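Local coordinates for fatty acid CoA ligase (Marinactinospora thermotolerans, PDB 6SQ8), which belongs to the ANL group of AMP-binding enzymes, with a large N-terminal and a small C-terminal domain, and binds adenosine monophosphate, at residues 249-254 with 276-281; 295-300 with 320-325; 411-416 with 487-492; 419-424 with 447-452. All coordinates share one frame; numbering follows the deposited sequence.

Contact 1 (249-254 with 276-281); sequences WLYQLA and PAVPSR. With AMP (adenosine monophosphate), chain G.
Tyr251 carries its CG beside the backbone N and anti to the carbonyl carbon (chi1 -42°), which sends the phenol from its helix toward residues 276-281, where Arg281, bent at both chi2 and chi3, lies against it. The two side chains cross at about a right angle. Arg281 CB sits over one face of the Tyr251 ring, 3.7 Å from the ring centroid and nearly on the normal, a CH-pi contact. Further along the chain, over the same face, the guanidinium comes to the CD2 rim of the ring, Arg281 NE lying 3.6 Å from Tyr251 CD2; its plane is turned 30° from that of the ring, with Tyr251 CD2 over one guanidinium face, toward its rim. The phenol's far end serves the backbone. Val278 N donates to Tyr251 OH at 2.8 Å, and the bond is almost straight at 173°. Because Val278 is the N-cap residue of helix 279-289, this bond holds the chain just where the helix starts. Ala277 CB (3.8 Å) and Val278 CB (3.7 Å) also close on Tyr251 OH. Arg281 NH1 forms a salt bridge with Glu255, so charge pairing joins the same two helices. Alongside, Leu250 and Leu253 pack on Met289, and Ala254 on Ala285. Beyond the helix start, Val278 meets Thr417 and Pro279 meets His414 of helix 409-418, while Pro276 borders the adenine of adenosine monophosphate.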
# COMPACT_ATOMS: atom_id res chain seq x y z
N TRP A 249 -3.75 10.76 5.78
CA TRP A 249 -2.85 11.01 6.90
C TRP A 249 -1.92 12.18 6.57
O TRP A 249 -1.59 12.99 7.43
CB TRP A 249 -2.03 9.76 7.27
CG TRP A 249 -2.84 8.55 7.62
CD1 TRP A 249 -4.20 8.45 7.70
CD2 TRP A 249 -2.33 7.25 7.95
NE1 TRP A 249 -4.56 7.17 8.04
CE2 TRP A 249 -3.44 6.42 8.21
CE3 TRP A 249 -1.04 6.70 8.04
CZ2 TRP A 249 -3.30 5.08 8.56
CZ3 TRP A 249 -0.91 5.38 8.39
CH2 TRP A 249 -2.02 4.57 8.64
N LEU A 250 -1.46 12.25 5.32
CA LEU A 250 -0.67 13.35 4.88
C LEU A 250 -1.44 14.64 5.17
O LEU A 250 -0.90 15.55 5.78
CB LEU A 250 -0.40 13.25 3.38
CG LEU A 250 0.32 14.45 2.80
CD1 LEU A 250 1.68 14.64 3.45
CD2 LEU A 250 0.44 14.34 1.30
N TYR A 251 -2.69 14.69 4.71
CA TYR A 251 -3.47 15.92 4.84
C TYR A 251 -3.61 16.26 6.33
O TYR A 251 -3.40 17.41 6.70
CB TYR A 251 -4.83 15.83 4.12
CG TYR A 251 -4.84 15.18 2.76
CD1 TYR A 251 -3.82 15.36 1.84
CD2 TYR A 251 -5.91 14.38 2.39
CE1 TYR A 251 -3.86 14.74 0.59
CE2 TYR A 251 -5.97 13.76 1.15
CZ TYR A 251 -4.94 13.94 0.25
OH TYR A 251 -5.03 13.29 -0.96
N GLN A 252 -3.93 15.27 7.18
CA GLN A 252 -4.10 15.49 8.61
C GLN A 252 -2.80 16.03 9.23
O GLN A 252 -2.85 16.90 10.09
CB GLN A 252 -4.48 14.21 9.34
CG GLN A 252 -5.95 13.84 9.18
CD GLN A 252 -6.26 12.52 9.83
OE1 GLN A 252 -6.73 11.60 9.17
NE2 GLN A 252 -5.99 12.43 11.13
N LEU A 253 -1.66 15.50 8.82
CA LEU A 253 -0.38 15.91 9.37
C LEU A 253 -0.06 17.34 8.93
O LEU A 253 0.29 18.18 9.74
CB LEU A 253 0.70 14.93 8.88
CG LEU A 253 2.07 15.05 9.53
CD1 LEU A 253 2.02 14.71 11.00
CD2 LEU A 253 3.04 14.12 8.84
N ALA A 254 -0.21 17.61 7.63
CA ALA A 254 0.14 18.90 7.02
C ALA A 254 -0.72 20.04 7.58
O ALA A 254 -0.26 21.17 7.71
CB ALA A 254 0.02 18.79 5.53
N PRO A 276 -5.98 7.35 -4.38
CA PRO A 276 -5.91 8.54 -5.22
C PRO A 276 -5.78 9.77 -4.31
O PRO A 276 -6.41 9.83 -3.26
CB PRO A 276 -7.21 8.54 -6.03
CG PRO A 276 -7.77 7.14 -5.85
CD PRO A 276 -7.30 6.69 -4.48
N ALA A 277 -4.93 10.71 -4.74
CA ALA A 277 -4.63 11.89 -3.97
C ALA A 277 -5.56 13.01 -4.43
O ALA A 277 -5.95 13.07 -5.59
CB ALA A 277 -3.18 12.26 -4.14
N VAL A 278 -5.93 13.89 -3.50
CA VAL A 278 -6.69 15.08 -3.80
C VAL A 278 -5.70 16.19 -4.13
O VAL A 278 -5.02 16.69 -3.25
CB VAL A 278 -7.60 15.43 -2.61
CG1 VAL A 278 -8.30 16.76 -2.79
CG2 VAL A 278 -8.62 14.35 -2.38
N PRO A 279 -5.57 16.57 -5.42
CA PRO A 279 -4.54 17.52 -5.85
C PRO A 279 -4.41 18.79 -5.01
O PRO A 279 -3.31 19.21 -4.72
CB PRO A 279 -4.96 17.88 -7.28
CG PRO A 279 -5.59 16.60 -7.76
CD PRO A 279 -6.35 16.07 -6.56
N SER A 280 -5.54 19.38 -4.63
CA SER A 280 -5.56 20.65 -3.90
C SER A 280 -5.01 20.44 -2.48
O SER A 280 -4.40 21.35 -1.91
CB SER A 280 -6.95 21.25 -3.87
OG SER A 280 -7.87 20.41 -3.20
N ARG A 281 -5.23 19.24 -1.93
CA ARG A 281 -4.84 18.95 -0.56
C ARG A 281 -3.34 18.63 -0.54
O ARG A 281 -2.63 18.92 0.44
CB ARG A 281 -5.75 17.85 0.01
CG ARG A 281 -6.32 18.23 1.36
CD ARG A 281 -7.84 18.18 1.45
NE ARG A 281 -8.42 17.00 2.13
CZ ARG A 281 -8.59 16.85 3.47
NH1 ARG A 281 -7.99 17.66 4.33
NH2 ARG A 281 -9.35 15.86 3.93
P AMP G . -4.70 -2.81 -4.78
O1P AMP G . -3.27 -3.26 -4.62
O2P AMP G . -5.46 -3.52 -5.92
O3P AMP G . -5.42 -2.81 -3.45
O5' AMP G . -4.54 -1.23 -5.20
C5' AMP G . -4.09 -0.72 -6.47
C4' AMP G . -4.88 0.51 -6.92
O4' AMP G . -4.84 1.57 -5.97
C3' AMP G . -4.30 1.12 -8.16
O3' AMP G . -4.98 0.51 -9.22
C2' AMP G . -4.53 2.62 -8.09
O2' AMP G . -5.70 3.15 -8.76
C1' AMP G . -4.66 2.85 -6.59
N9 AMP G . -3.43 3.54 -6.11
C8 AMP G . -2.42 3.03 -5.38
N7 AMP G . -1.47 3.97 -5.15
C5 AMP G . -1.88 5.11 -5.75
C6 AMP G . -1.37 6.50 -5.91
N6 AMP G . -0.21 6.87 -5.36
N1 AMP G . -2.12 7.36 -6.61
C2 AMP G . -3.31 7.00 -7.17
N3 AMP G . -3.84 5.76 -7.08
C4 AMP G . -3.18 4.81 -6.38

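Contact 2 (295-300 with 320-325); sequences QNYGTQ and TAVGRP. With AMP (adenosine monophosphate), chain G; EQ2 (1-ethanoyl-9~{H}-pyrido[3,4-b]indole-3-carboxylic acid), chain F.
Tyr297 and Val322 form the close-packed part of this contact, where strand 295-299 and the weakly bonded strand 321-323 pass at 89° to each other with their axes 6.6 Å apart. Tyr297 CB lies 3.7 Å from Val322 CB, and the ring continues the packing, Tyr297 CD2 coming to 3.8 Å from Val322 CG2. With CG anti to the backbone N (chi1 161°), the tyrosine runs its ring between the valine and the nucleotide: Val322 meets one side obliquely, while N7 of adenosine monophosphate lies at the ring edge. Tyr297 OH is hydrogen-bonded to Asp380, itself a partner of the nucleotide. Val322 CG1 reaches the adenine as well, 3.8 Å from its N1.

The Gln295 side is looser. Its extended side chain approaches the backbone of Ala321 without a direct bond, and a water fills in, accepting from Gln295 NE2 (3.1 Å) and donating to Ala321 O (2.7 Å). NE2 also bonds to Tyr272 OH, and the two partners leave OE1 turned to the adenine, where it accepts from AMP N6 at 3.3 Å. Asn296 O accepts from the same amino group, and at the far end of the segment Gln300 N donates to O1P.

N6 thus gives its protons to two carbonyl oxygens, and the backbone bond to the phosphate holds the opposite end of the nucleotide. The pairing is consistent with reading adenine by its exocyclic amine, while the apolar Tyr297-Val322 pair bounds the base.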
# COMPACT_ATOMS: atom_id res chain seq x y z
N GLN A 295 5.21 11.05 -3.67
CA GLN A 295 4.13 10.12 -3.87
C GLN A 295 4.71 8.81 -4.43
O GLN A 295 5.71 8.84 -5.15
CB GLN A 295 3.06 10.74 -4.77
CG GLN A 295 1.68 10.12 -4.61
CD GLN A 295 0.72 10.60 -5.66
OE1 GLN A 295 0.44 9.86 -6.59
NE2 GLN A 295 0.26 11.84 -5.55
N ASN A 296 4.07 7.69 -4.07
CA ASN A 296 4.38 6.36 -4.56
C ASN A 296 3.09 5.79 -5.15
O ASN A 296 2.02 5.93 -4.57
CB ASN A 296 4.91 5.44 -3.45
CG ASN A 296 6.39 5.57 -3.17
OD1 ASN A 296 7.07 6.48 -3.67
ND2 ASN A 296 6.91 4.67 -2.34
N TYR A 297 3.21 5.12 -6.30
CA TYR A 297 2.13 4.37 -6.91
C TYR A 297 2.61 2.93 -7.10
O TYR A 297 3.69 2.68 -7.64
CB TYR A 297 1.73 5.02 -8.24
CG TYR A 297 0.97 4.16 -9.22
CD1 TYR A 297 -0.19 3.49 -8.84
CD2 TYR A 297 1.38 4.06 -10.55
CE1 TYR A 297 -0.91 2.72 -9.75
CE2 TYR A 297 0.67 3.31 -11.47
CZ TYR A 297 -0.48 2.64 -11.07
OH TYR A 297 -1.18 1.90 -11.98
N GLY A 298 1.79 1.99 -6.65
CA GLY A 298 1.96 0.58 -6.90
C GLY A 298 0.63 -0.13 -6.80
O GLY A 298 -0.40 0.49 -6.55
N THR A 299 0.65 -1.44 -7.06
CA THR A 299 -0.49 -2.33 -6.86
C THR A 299 0.03 -3.58 -6.17
O THR A 299 1.23 -3.78 -6.08
CB THR A 299 -1.20 -2.64 -8.18
OG1 THR A 299 -0.54 -3.70 -8.86
CG2 THR A 299 -1.30 -1.43 -9.09
N GLN A 300 -0.88 -4.40 -5.67
CA GLN A 300 -0.54 -5.66 -5.00
C GLN A 300 0.17 -6.55 -6.01
O GLN A 300 1.17 -7.18 -5.67
CB GLN A 300 -1.79 -6.34 -4.43
CG GLN A 300 -2.25 -5.75 -3.10
CD GLN A 300 -1.73 -6.52 -1.91
OE1 GLN A 300 -0.52 -6.78 -1.72
NE2 GLN A 300 -2.69 -6.88 -1.08
N THR A 320 -1.80 15.94 -10.51
CA THR A 320 -2.72 14.88 -10.89
C THR A 320 -1.96 13.64 -11.36
O THR A 320 -2.58 12.71 -11.88
CB THR A 320 -3.66 15.35 -12.00
OG1 THR A 320 -2.90 15.86 -13.11
CG2 THR A 320 -4.62 16.40 -11.49
N ALA A 321 -0.63 13.62 -11.16
CA ALA A 321 0.23 12.56 -11.66
C ALA A 321 0.73 11.67 -10.52
O ALA A 321 0.74 12.06 -9.35
CB ALA A 321 1.39 13.16 -12.39
N VAL A 322 1.15 10.46 -10.91
CA VAL A 322 1.78 9.48 -10.02
C VAL A 322 3.29 9.59 -10.17
O VAL A 322 4.03 9.19 -9.28
CB VAL A 322 1.29 8.05 -10.31
CG1 VAL A 322 -0.14 7.86 -9.87
CG2 VAL A 322 1.44 7.67 -11.77
N GLY A 323 3.72 10.14 -11.31
CA GLY A 323 5.09 10.50 -11.56
C GLY A 323 5.67 9.73 -12.72
O GLY A 323 4.95 9.13 -13.51
N ARG A 324 7.01 9.76 -12.80
CA ARG A 324 7.75 8.98 -13.76
C ARG A 324 7.82 7.54 -13.26
O ARG A 324 7.93 7.31 -12.07
CB ARG A 324 9.15 9.57 -13.97
CG ARG A 324 9.18 10.79 -14.88
CD ARG A 324 10.53 10.97 -15.56
NE ARG A 324 10.57 12.20 -16.33
CZ ARG A 324 10.85 13.40 -15.82
NH1 ARG A 324 11.03 13.55 -14.51
NH2 ARG A 324 10.91 14.47 -16.60
N PRO A 325 7.75 6.52 -14.15
CA PRO A 325 7.99 5.14 -13.74
C PRO A 325 9.39 5.00 -13.11
O PRO A 325 10.30 5.72 -13.49
CB PRO A 325 7.92 4.34 -15.04
CG PRO A 325 7.07 5.20 -15.95
CD PRO A 325 7.45 6.63 -15.58
P AMP G . -4.70 -2.81 -4.78
O1P AMP G . -3.27 -3.26 -4.62
O2P AMP G . -5.46 -3.52 -5.92
O3P AMP G . -5.42 -2.81 -3.45
O5' AMP G . -4.54 -1.23 -5.20
C5' AMP G . -4.09 -0.72 -6.47
C4' AMP G . -4.88 0.51 -6.92
O4' AMP G . -4.84 1.57 -5.97
C3' AMP G . -4.30 1.12 -8.16
O3' AMP G . -4.98 0.51 -9.22
C2' AMP G . -4.53 2.62 -8.09
O2' AMP G . -5.70 3.15 -8.76
C1' AMP G . -4.66 2.85 -6.59
N9 AMP G . -3.43 3.54 -6.11
C8 AMP G . -2.42 3.03 -5.38
N7 AMP G . -1.47 3.97 -5.15
C5 AMP G . -1.88 5.11 -5.75
C6 AMP G . -1.37 6.50 -5.91
N6 AMP G . -0.21 6.87 -5.36
N1 AMP G . -2.12 7.36 -6.61
C2 AMP G . -3.31 7.00 -7.17
N3 AMP G . -3.84 5.76 -7.08
C4 AMP G . -3.18 4.81 -6.38
C1 EQ2 F . 4.13 2.00 -3.45
C2 EQ2 F . 2.69 1.84 -3.12
O1 EQ2 F . 2.04 2.83 -2.81
C3 EQ2 F . 2.06 0.47 -3.12
N1 EQ2 F . 0.72 0.43 -3.16
C4 EQ2 F . 0.09 -0.75 -3.14
C5 EQ2 F . -1.42 -0.74 -3.14
O2 EQ2 F . -2.00 0.37 -3.23
O3 EQ2 F . -1.98 -1.84 -3.01
C6 EQ2 F . 0.77 -1.96 -3.07
C7 EQ2 F . 2.15 -1.95 -3.03
C8 EQ2 F . 3.17 -2.97 -2.97
C9 EQ2 F . 3.17 -4.36 -2.93
C10 EQ2 F . 4.37 -5.03 -2.88
C11 EQ2 F . 5.58 -4.33 -2.88
C12 EQ2 F . 5.62 -2.96 -2.94
C13 EQ2 F . 4.40 -2.29 -2.98
N2 EQ2 F . 4.16 -0.93 -3.02
C14 EQ2 F . 2.81 -0.71 -3.06
O HOH W 1 -1.49 12.84 -7.97

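Contact 3 (411-416 with 487-492); sequences RVEHVL and PDKVKV
Helix 409-418 of the small C-terminal domain is joined to the chain's last helix, 489-494, by a salt bridge between Glu413 and Lys489. The backbones stay far apart, the nearest CA atoms being those of Glu413 and Pro487 at 12.0 Å, and two long side chains span the gap from opposite directions. Both are extended beyond CG, and Lys489 NZ donates to Glu413 OE2 at 2.7 Å. The ammonium arrives on the syn side of the carboxylate, 23° out of its plane, and mainly engages one oxygen: Glu413 OE1 is 4.0 Å from Lys489 NZ. Strand 422-432 shares in the pairing, since Val427 N also donates to OE2 and Val427 O takes a weak bond from NZ. The start of the last helix is secured by Asp488, its N-cap, whose OD1 accepts from Lys491 N at 3.0 Å, from above the carboxylate plane, and weakly from Val490 N.

Lys489 is buried, so the carboxylate probably offsets the cost of placing its charge there and would be expected to keep it protonated. A second anion, Asp398, forms a long, weak ion pair with the same ammonium and could reinforce this effect.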
# COMPACT_ATOMS: atom_id res chain seq x y z
N ARG A 411 -11.25 12.55 -12.91
CA ARG A 411 -11.21 13.88 -13.52
C ARG A 411 -12.33 14.74 -12.92
O ARG A 411 -12.11 15.92 -12.66
CB ARG A 411 -11.31 13.84 -15.05
CG ARG A 411 -10.10 13.26 -15.77
CD ARG A 411 -9.52 13.96 -17.00
NE ARG A 411 -10.44 14.66 -17.89
CZ ARG A 411 -10.94 14.19 -19.04
NH1 ARG A 411 -10.58 13.00 -19.50
NH2 ARG A 411 -11.78 14.93 -19.75
N VAL A 412 -13.51 14.16 -12.68
CA VAL A 412 -14.65 14.89 -12.14
C VAL A 412 -14.39 15.26 -10.67
O VAL A 412 -14.74 16.37 -10.23
CB VAL A 412 -15.97 14.10 -12.31
CG1 VAL A 412 -17.18 14.86 -11.76
CG2 VAL A 412 -16.20 13.76 -13.76
N GLU A 413 -13.79 14.34 -9.91
CA GLU A 413 -13.45 14.55 -8.50
C GLU A 413 -12.41 15.67 -8.35
O GLU A 413 -12.52 16.50 -7.44
CB GLU A 413 -12.91 13.26 -7.88
CG GLU A 413 -13.96 12.16 -7.74
CD GLU A 413 -13.43 10.74 -7.56
OE1 GLU A 413 -12.18 10.57 -7.43
OE2 GLU A 413 -14.27 9.82 -7.58
N HIS A 414 -11.40 15.68 -9.23
CA HIS A 414 -10.33 16.70 -9.21
C HIS A 414 -10.95 18.10 -9.28
O HIS A 414 -10.60 18.99 -8.50
CB HIS A 414 -9.28 16.45 -10.32
CG HIS A 414 -8.44 15.23 -10.13
ND1 HIS A 414 -7.68 14.67 -11.17
CD2 HIS A 414 -8.23 14.44 -9.04
CE1 HIS A 414 -7.03 13.60 -10.72
NE2 HIS A 414 -7.35 13.44 -9.40
N VAL A 415 -11.90 18.27 -10.21
CA VAL A 415 -12.58 19.56 -10.43
C VAL A 415 -13.42 19.94 -9.20
O VAL A 415 -13.35 21.06 -8.73
CB VAL A 415 -13.44 19.54 -11.71
CG1 VAL A 415 -14.28 20.78 -11.81
CG2 VAL A 415 -12.61 19.40 -12.97
N LEU A 416 -14.22 19.01 -8.70
CA LEU A 416 -15.05 19.26 -7.51
C LEU A 416 -14.16 19.68 -6.33
O LEU A 416 -14.48 20.64 -5.65
CB LEU A 416 -15.87 18.01 -7.16
CG LEU A 416 -16.98 17.65 -8.15
CD1 LEU A 416 -17.55 16.27 -7.87
CD2 LEU A 416 -18.09 18.67 -8.10
N PRO A 487 -11.03 4.30 -1.53
CA PRO A 487 -12.43 4.72 -1.64
C PRO A 487 -13.33 3.55 -2.04
O PRO A 487 -13.14 2.95 -3.08
CB PRO A 487 -12.43 5.77 -2.76
CG PRO A 487 -11.01 6.25 -2.81
CD PRO A 487 -10.16 5.06 -2.44
N ASP A 488 -14.33 3.28 -1.20
CA ASP A 488 -15.26 2.21 -1.42
C ASP A 488 -16.34 2.72 -2.37
O ASP A 488 -17.42 3.11 -1.95
CB ASP A 488 -15.85 1.71 -0.11
CG ASP A 488 -16.72 0.47 -0.28
OD1 ASP A 488 -17.07 0.17 -1.43
OD2 ASP A 488 -17.03 -0.16 0.76
N LYS A 489 -16.05 2.66 -3.67
CA LYS A 489 -16.95 3.20 -4.63
C LYS A 489 -18.10 2.24 -4.93
O LYS A 489 -19.05 2.64 -5.60
CB LYS A 489 -16.23 3.62 -5.91
CG LYS A 489 -15.65 5.02 -5.83
CD LYS A 489 -15.22 5.49 -7.17
CE LYS A 489 -14.36 6.71 -7.13
NZ LYS A 489 -14.14 7.24 -8.49
N VAL A 490 -18.06 0.99 -4.44
CA VAL A 490 -19.25 0.14 -4.61
C VAL A 490 -20.28 0.59 -3.56
O VAL A 490 -21.48 0.59 -3.86
CB VAL A 490 -18.98 -1.39 -4.56
CG1 VAL A 490 -17.65 -1.76 -5.21
CG2 VAL A 490 -19.09 -1.98 -3.15
N LYS A 491 -19.82 0.98 -2.37
CA LYS A 491 -20.72 1.48 -1.33
C LYS A 491 -21.38 2.77 -1.83
O LYS A 491 -22.60 2.91 -1.77
CB LYS A 491 -19.98 1.68 -0.01
CG LYS A 491 -20.88 1.93 1.20
CD LYS A 491 -20.21 1.58 2.52
CE LYS A 491 -21.14 1.75 3.70
N VAL A 492 -20.58 3.71 -2.34
CA VAL A 492 -21.09 5.00 -2.81
C VAL A 492 -22.14 4.75 -3.90
O VAL A 492 -23.17 5.40 -3.93
CB VAL A 492 -19.94 5.92 -3.29
CG1 VAL A 492 -20.46 7.16 -4.01
CG2 VAL A 492 -19.05 6.35 -2.14

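Contact 4 (419-424 with 447-452); sequences HPDVRA and DGADPD
Pro451 and Ala449 face a type I beta turn, His419 to Val422, which leads into strand 422-432 of the C-terminal domain; their own segment, 447-452, is the loop between strand 438-445 and helix 453-463. Asp421 presents its CB to both, with Ala449 CB at 3.9 Å and Pro451 CB at 4.0 Å from it. The carboxylate stands beside the alanine methyl, Asp421 OD1 lying 4.0 Å from Ala449 CB. His419 meets the same proline carbon: the two side chains cross obliquely, and His419 CE1 comes to 4.1 Å from Pro451 CB. The contact is therefore apolar and made at van der Waals distance, though two of its residues are polar. Arg423 and Ala424 both face Val444 in a classic beta bulge, and Asp452 caps helix 453-463 through a bond from Glu454 N to its OD1. The imidazole is held within its own turn. Pro420 CD lies over one of its faces, and Asp421 N donates to His419 ND1 at 3.1 Å and 159°, approaching 23° out of the ring plane.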
# COMPACT_ATOMS: atom_id res chain seq x y z
N HIS A 419 -12.67 23.23 -5.73
CA HIS A 419 -13.50 24.21 -5.03
C HIS A 419 -13.02 24.33 -3.59
O HIS A 419 -12.71 23.32 -2.94
CB HIS A 419 -14.99 23.84 -5.12
CG HIS A 419 -15.90 24.96 -4.71
ND1 HIS A 419 -16.17 25.24 -3.38
CD2 HIS A 419 -16.61 25.83 -5.45
CE1 HIS A 419 -16.99 26.28 -3.32
NE2 HIS A 419 -17.27 26.66 -4.58
N PRO A 420 -12.88 25.56 -3.07
CA PRO A 420 -12.29 25.78 -1.75
C PRO A 420 -13.11 25.23 -0.58
O PRO A 420 -12.56 25.04 0.50
CB PRO A 420 -12.17 27.30 -1.64
CG PRO A 420 -13.17 27.82 -2.64
CD PRO A 420 -13.18 26.81 -3.76
N ASP A 421 -14.41 24.97 -0.81
CA ASP A 421 -15.35 24.55 0.25
C ASP A 421 -15.57 23.03 0.18
O ASP A 421 -16.38 22.48 0.93
CB ASP A 421 -16.64 25.36 0.18
CG ASP A 421 -16.44 26.85 0.41
OD1 ASP A 421 -15.61 27.19 1.27
OD2 ASP A 421 -17.08 27.68 -0.29
N VAL A 422 -14.85 22.34 -0.70
CA VAL A 422 -14.92 20.89 -0.87
C VAL A 422 -13.54 20.31 -0.53
O VAL A 422 -12.51 20.78 -1.03
CB VAL A 422 -15.32 20.53 -2.31
CG1 VAL A 422 -15.26 19.04 -2.53
CG2 VAL A 422 -16.67 21.11 -2.69
N ARG A 423 -13.56 19.27 0.32
CA ARG A 423 -12.38 18.56 0.82
C ARG A 423 -12.20 17.22 0.08
O ARG A 423 -11.06 16.82 -0.16
CB ARG A 423 -12.53 18.39 2.34
CG ARG A 423 -11.31 18.74 3.17
CD ARG A 423 -11.17 20.22 3.50
NE ARG A 423 -10.78 21.00 2.32
CZ ARG A 423 -10.71 22.33 2.24
NH1 ARG A 423 -10.70 23.06 3.34
NH2 ARG A 423 -10.65 22.91 1.05
N ALA A 424 -13.29 16.54 -0.32
CA ALA A 424 -13.20 15.20 -0.95
C ALA A 424 -14.42 14.93 -1.81
O ALA A 424 -15.43 15.51 -1.63
CB ALA A 424 -13.08 14.12 0.11
N ASP A 447 -14.80 21.89 6.84
CA ASP A 447 -14.94 22.58 8.16
C ASP A 447 -16.41 22.83 8.51
O ASP A 447 -17.06 21.97 9.07
CB ASP A 447 -14.18 23.92 8.20
N GLY A 448 -16.90 24.03 8.23
CA GLY A 448 -18.31 24.39 8.51
C GLY A 448 -18.97 25.09 7.33
O GLY A 448 -19.73 25.99 7.52
N ALA A 449 -18.65 24.64 6.12
CA ALA A 449 -18.98 25.34 4.89
C ALA A 449 -20.29 24.76 4.34
O ALA A 449 -20.75 23.71 4.81
CB ALA A 449 -17.86 25.22 3.89
N ASP A 450 -20.89 25.47 3.38
CA ASP A 450 -22.19 25.08 2.87
C ASP A 450 -22.30 25.48 1.40
O ASP A 450 -23.12 26.30 1.04
CB ASP A 450 -23.30 25.71 3.71
CG ASP A 450 -24.68 25.13 3.47
OD1 ASP A 450 -24.76 23.99 3.00
OD2 ASP A 450 -25.66 25.84 3.77
N PRO A 451 -21.46 24.92 0.50
CA PRO A 451 -21.43 25.33 -0.89
C PRO A 451 -22.71 24.91 -1.62
O PRO A 451 -23.43 24.02 -1.18
CB PRO A 451 -20.23 24.58 -1.46
CG PRO A 451 -20.17 23.34 -0.63
CD PRO A 451 -20.51 23.82 0.76
N ASP A 452 -22.97 25.58 -2.73
CA ASP A 452 -24.13 25.39 -3.53
C ASP A 452 -23.87 24.23 -4.50
O ASP A 452 -22.99 24.34 -5.37
CB ASP A 452 -24.49 26.69 -4.26
CG ASP A 452 -25.79 26.65 -5.06
OD1 ASP A 452 -26.38 25.57 -5.20
OD2 ASP A 452 -26.21 27.72 -5.54

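Contact 2 is the buried one, next to both ligands; contact 1 lies nearer the surface, and contacts 3 and 4 are partly buried in the C-terminal domain. Adenosine monophosphate is touched by contacts 1 and 2, which also meet through Ala277 and Gln295. Helix 279-289 of contact 1 is followed in the chain by strand 293-299 of contact 2, as helix 409-418 is by strand 422-432. Between the domains, His414 packs on Pro279 and Thr320, and Arg423 on Arg281. The chemistry shifts with place: an aromatic-arginine pair and phenol bond in 1, apolar packing with a water bridge in 2, paired charges in 3 and plain van der Waals contact in 4.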